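Local coordinates for PqqA binding protein (Xanthomonas campestris pv. campestris, PDB 3G2B) that probably binds the peptide PqqA and presents it to PqqE in the biosynthesis of the cofactor pyrroloquinoline quinone, at residues T64-F69 / S74-D79. Sequence-based numbering, arbitrary orientation.
Sequences TLAAEF and SEIETD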
ATOM      1  N   THR A  64       9.454  25.216   8.863  1.00 10.33           N
ATOM      2  CA  THR A  64       9.932  25.912   7.670  1.00 11.98           C
ATOM      3  C   THR A  64       8.764  26.464   6.857  1.00 11.24           C
ATOM      4  O   THR A  64       8.720  27.654   6.537  1.00 12.29           O
ATOM      5  CB  THR A  64      10.759  24.960   6.770  1.00 13.85           C
ATOM      6  OG1 THR A  64      11.953  24.569   7.461  1.00 15.48           O
ATOM      7  CG2 THR A  64      11.136  25.638   5.460  1.00 16.14           C
ATOM      8  N   LEU A  65       7.813  25.600   6.528  1.00 12.38           N
ATOM      9  CA  LEU A  65       6.661  26.025   5.738  1.00 11.21           C
ATOM     10  C   LEU A  65       5.798  27.073   6.432  1.00 11.38           C
ATOM     11  O   LEU A  65       5.331  28.019   5.795  1.00 11.22           O
ATOM     12  CB  LEU A  65       5.798  24.816   5.364  1.00 12.24           C
ATOM     13  CG  LEU A  65       6.460  23.791   4.442  1.00 14.89           C
ATOM     14  CD1 LEU A  65       5.435  22.737   4.032  1.00 13.75           C
ATOM     15  CD2 LEU A  65       7.018  24.495   3.209  1.00 15.77           C
ATOM     16  N   ALA A  66       5.579  26.924   7.734  1.00 10.78           N
ATOM     17  CA  ALA A  66       4.756  27.899   8.433  1.00 11.04           C
ATOM     18  C   ALA A  66       5.431  29.266   8.377  1.00 11.87           C
ATOM     19  O   ALA A  66       4.767  30.283   8.189  1.00 13.01           O
ATOM     20  CB  ALA A  66       4.520  27.469   9.884  1.00 10.12           C
ATOM     21  N   ALA A  67       6.752  29.285   8.523  1.00 11.53           N
ATOM     22  CA  ALA A  67       7.488  30.543   8.482  1.00 13.00           C
ATOM     23  C   ALA A  67       7.436  31.143   7.081  1.00 13.93           C
ATOM     24  O   ALA A  67       7.241  32.349   6.926  1.00 15.85           O
ATOM     25  CB  ALA A  67       8.935  30.321   8.910  1.00 12.99           C
ATOM     26  N   GLU A  68       7.601  30.301   6.063  1.00 14.65           N
ATOM     27  CA  GLU A  68       7.570  30.766   4.678  1.00 15.29           C
ATOM     28  C   GLU A  68       6.205  31.311   4.276  1.00 15.15           C
ATOM     29  O   GLU A  68       6.114  32.306   3.556  1.00 15.98           O
ATOM     30  CB  GLU A  68       7.945  29.637   3.715  1.00 15.98           C
ATOM     31  CG  GLU A  68       9.343  29.075   3.906  1.00 19.90           C
ATOM     32  CD  GLU A  68       9.726  28.081   2.827  1.00 19.81           C
ATOM     33  OE1 GLU A  68       8.822  27.509   2.182  1.00 22.22           O
ATOM     34  OE2 GLU A  68      10.939  27.858   2.632  1.00 23.72           O
ATOM     35  N   PHE A  69       5.144  30.658   4.739  1.00 14.69           N
ATOM     36  CA  PHE A  69       3.790  31.073   4.388  1.00 15.85           C
ATOM     37  C   PHE A  69       3.088  31.924   5.443  1.00 17.19           C
ATOM     38  O   PHE A  69       1.876  32.142   5.369  1.00 19.17           O
ATOM     39  CB  PHE A  69       2.955  29.834   4.057  1.00 16.41           C
ATOM     40  CG  PHE A  69       3.393  29.139   2.801  1.00 16.99           C
ATOM     41  CD1 PHE A  69       2.755  29.392   1.590  1.00 19.09           C
ATOM     42  CD2 PHE A  69       4.481  28.275   2.814  1.00 19.20           C
ATOM     43  CE1 PHE A  69       3.199  28.795   0.411  1.00 19.19           C
ATOM     44  CE2 PHE A  69       4.933  27.674   1.642  1.00 19.84           C
ATOM     45  CZ  PHE A  69       4.291  27.935   0.439  1.00 20.10           C
ATOM     46  N   SER A  74       1.581  25.273  14.542  1.00 11.20           N
ATOM     47  CA  SER A  74       0.862  24.153  15.140  1.00 11.63           C
ATOM     48  C   SER A  74      -0.097  23.564  14.109  1.00 10.60           C
ATOM     49  O   SER A  74      -0.174  22.346  13.936  1.00 11.09           O
ATOM     50  CB  SER A  74       0.082  24.620  16.372  1.00 13.04           C
ATOM     51  OG  SER A  74      -0.598  23.536  16.978  1.00 17.96           O
ATOM     52  N   GLU A  75      -0.821  24.444  13.425  1.00 10.53           N
ATOM     53  CA  GLU A  75      -1.774  24.041  12.397  1.00 10.08           C
ATOM     54  C   GLU A  75      -1.083  23.316  11.246  1.00  9.93           C
ATOM     55  O   GLU A  75      -1.533  22.259  10.804  1.00  8.61           O
ATOM     56  CB  GLU A  75      -2.510  25.273  11.858  1.00 12.57           C
ATOM     57  CG  GLU A  75      -3.498  25.872  12.849  1.00 17.81           C
ATOM     58  CD  GLU A  75      -4.118  27.168  12.363  1.00 21.00           C
ATOM     59  OE1 GLU A  75      -4.352  27.294  11.141  1.00 20.80           O
ATOM     60  OE2 GLU A  75      -4.388  28.051  13.210  1.00 22.71           O
ATOM     61  N   ILE A  76       0.007  23.893  10.754  1.00 10.20           N
ATOM     62  CA  ILE A  76       0.734  23.283   9.656  1.00  9.40           C
ATOM     63  C   ILE A  76       1.322  21.925  10.056  1.00  8.71           C
ATOM     64  O   ILE A  76       1.325  20.985   9.261  1.00  8.98           O
ATOM     65  CB  ILE A  76       1.856  24.222   9.153  1.00  9.00           C
ATOM     66  CG1 ILE A  76       1.242  25.512   8.587  1.00 10.66           C
ATOM     67  CG2 ILE A  76       2.687  23.522   8.084  1.00  9.71           C
ATOM     68  CD1 ILE A  76       0.252  25.290   7.452  1.00 11.20           C
ATOM     69  N   GLU A  77       1.808  21.805  11.290  1.00  8.12           N
ATOM     70  CA  GLU A  77       2.366  20.529  11.724  1.00  8.51           C
ATOM     71  C   GLU A  77       1.283  19.454  11.683  1.00  8.60           C
ATOM     72  O   GLU A  77       1.522  18.332  11.244  1.00  7.88           O
ATOM     73  CB  GLU A  77       2.953  20.639  13.136  1.00  8.36           C
ATOM     74  CG  GLU A  77       3.611  19.340  13.607  1.00  8.70           C
ATOM     75  CD  GLU A  77       4.445  19.508  14.868  1.00  9.50           C
ATOM     76  OE1 GLU A  77       4.150  18.827  15.878  1.00 11.56           O
ATOM     77  OE2 GLU A  77       5.403  20.306  14.844  1.00 10.30           O
ATOM     78  N   THR A  78       0.079  19.797  12.128  1.00  8.19           N
ATOM     79  CA  THR A  78      -1.009  18.828  12.094  1.00  9.25           C
ATOM     80  C   THR A  78      -1.265  18.385  10.652  1.00  9.41           C
ATOM     81  O   THR A  78      -1.403  17.195  10.374  1.00  9.57           O
ATOM     82  CB  THR A  78      -2.309  19.429  12.673  1.00  8.68           C
ATOM     83  OG1 THR A  78      -2.199  19.508  14.097  1.00  9.89           O
ATOM     84  CG2 THR A  78      -3.518  18.577  12.307  1.00 11.82           C
ATOM     85  N   ASP A  79      -1.318  19.350   9.739  1.00  9.93           N
ATOM     86  CA  ASP A  79      -1.568  19.055   8.335  1.00 10.86           C
ATOM     87  C   ASP A  79      -0.461  18.201   7.719  1.00 10.14           C
ATOM     88  O   ASP A  79      -0.734  17.270   6.951  1.00 10.76           O
ATOM     89  CB  ASP A  79      -1.744  20.361   7.555  1.00 11.81           C
ATOM     90  CG  ASP A  79      -3.119  20.988   7.770  1.00 14.38           C
ATOM     91  OD1 ASP A  79      -3.814  20.612   8.740  1.00 14.91           O
ATOM     92  OD2 ASP A  79      -3.509  21.858   6.969  1.00 18.30           O
TER
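Ile76 packs against Ala66 and Leu65 in a small, wholly apolar helix-helix contact. It joins the C-terminal part of helix 58-68 to the first turns of helix 73-89. The buried surface is modest, 107 Å² summed over both sides, and Ile76 supplies about half of it. The nearest pair is Ala66 CB and Ile76 CG1, 4.0 Å apart. Ala66 offers just a methyl group, and the two backbones come close at this point: the CA atoms of Ala66 and Ile76 are 6.2 Å apart. The second branch of Ile76 serves the other neighbour. Its CG2 methyl lies 4.3 Å from Leu65 CB, at the root of the leucine side chain. CG1 stands beside the backbone N of Ile76 (chi1 -63°), which sets CG2 anti to that nitrogen. The fork thus splits its two branches between consecutive residues of helix 58-68. Ile76 also touches Ala62, one turn earlier on that helix.

The two helices follow each other in the chain, joined by a four-residue connection that begins with Phe69. They form a helix-turn-helix arrangement, consistent with the HTH relationship of the PqqD family. Leu65 ties this pair to a third helix, 44-51, where it touches Val47, Val48 and Arg51. Glu68 adds a salt bridge to Arg51 of the same helix.

Phe69 is the first residue to leave helical geometry, yet its backbone N still donates a hydrogen bond to Leu65 O, 2.8 Å. The edge of its ring is turned to that same carbonyl oxygen. At the start of the second helix, the backbone N of Glu75 donates a hydrogen bond to Asp72 OD2. Glu77 OE2 makes a salt bridge to Arg9 of the second subunit.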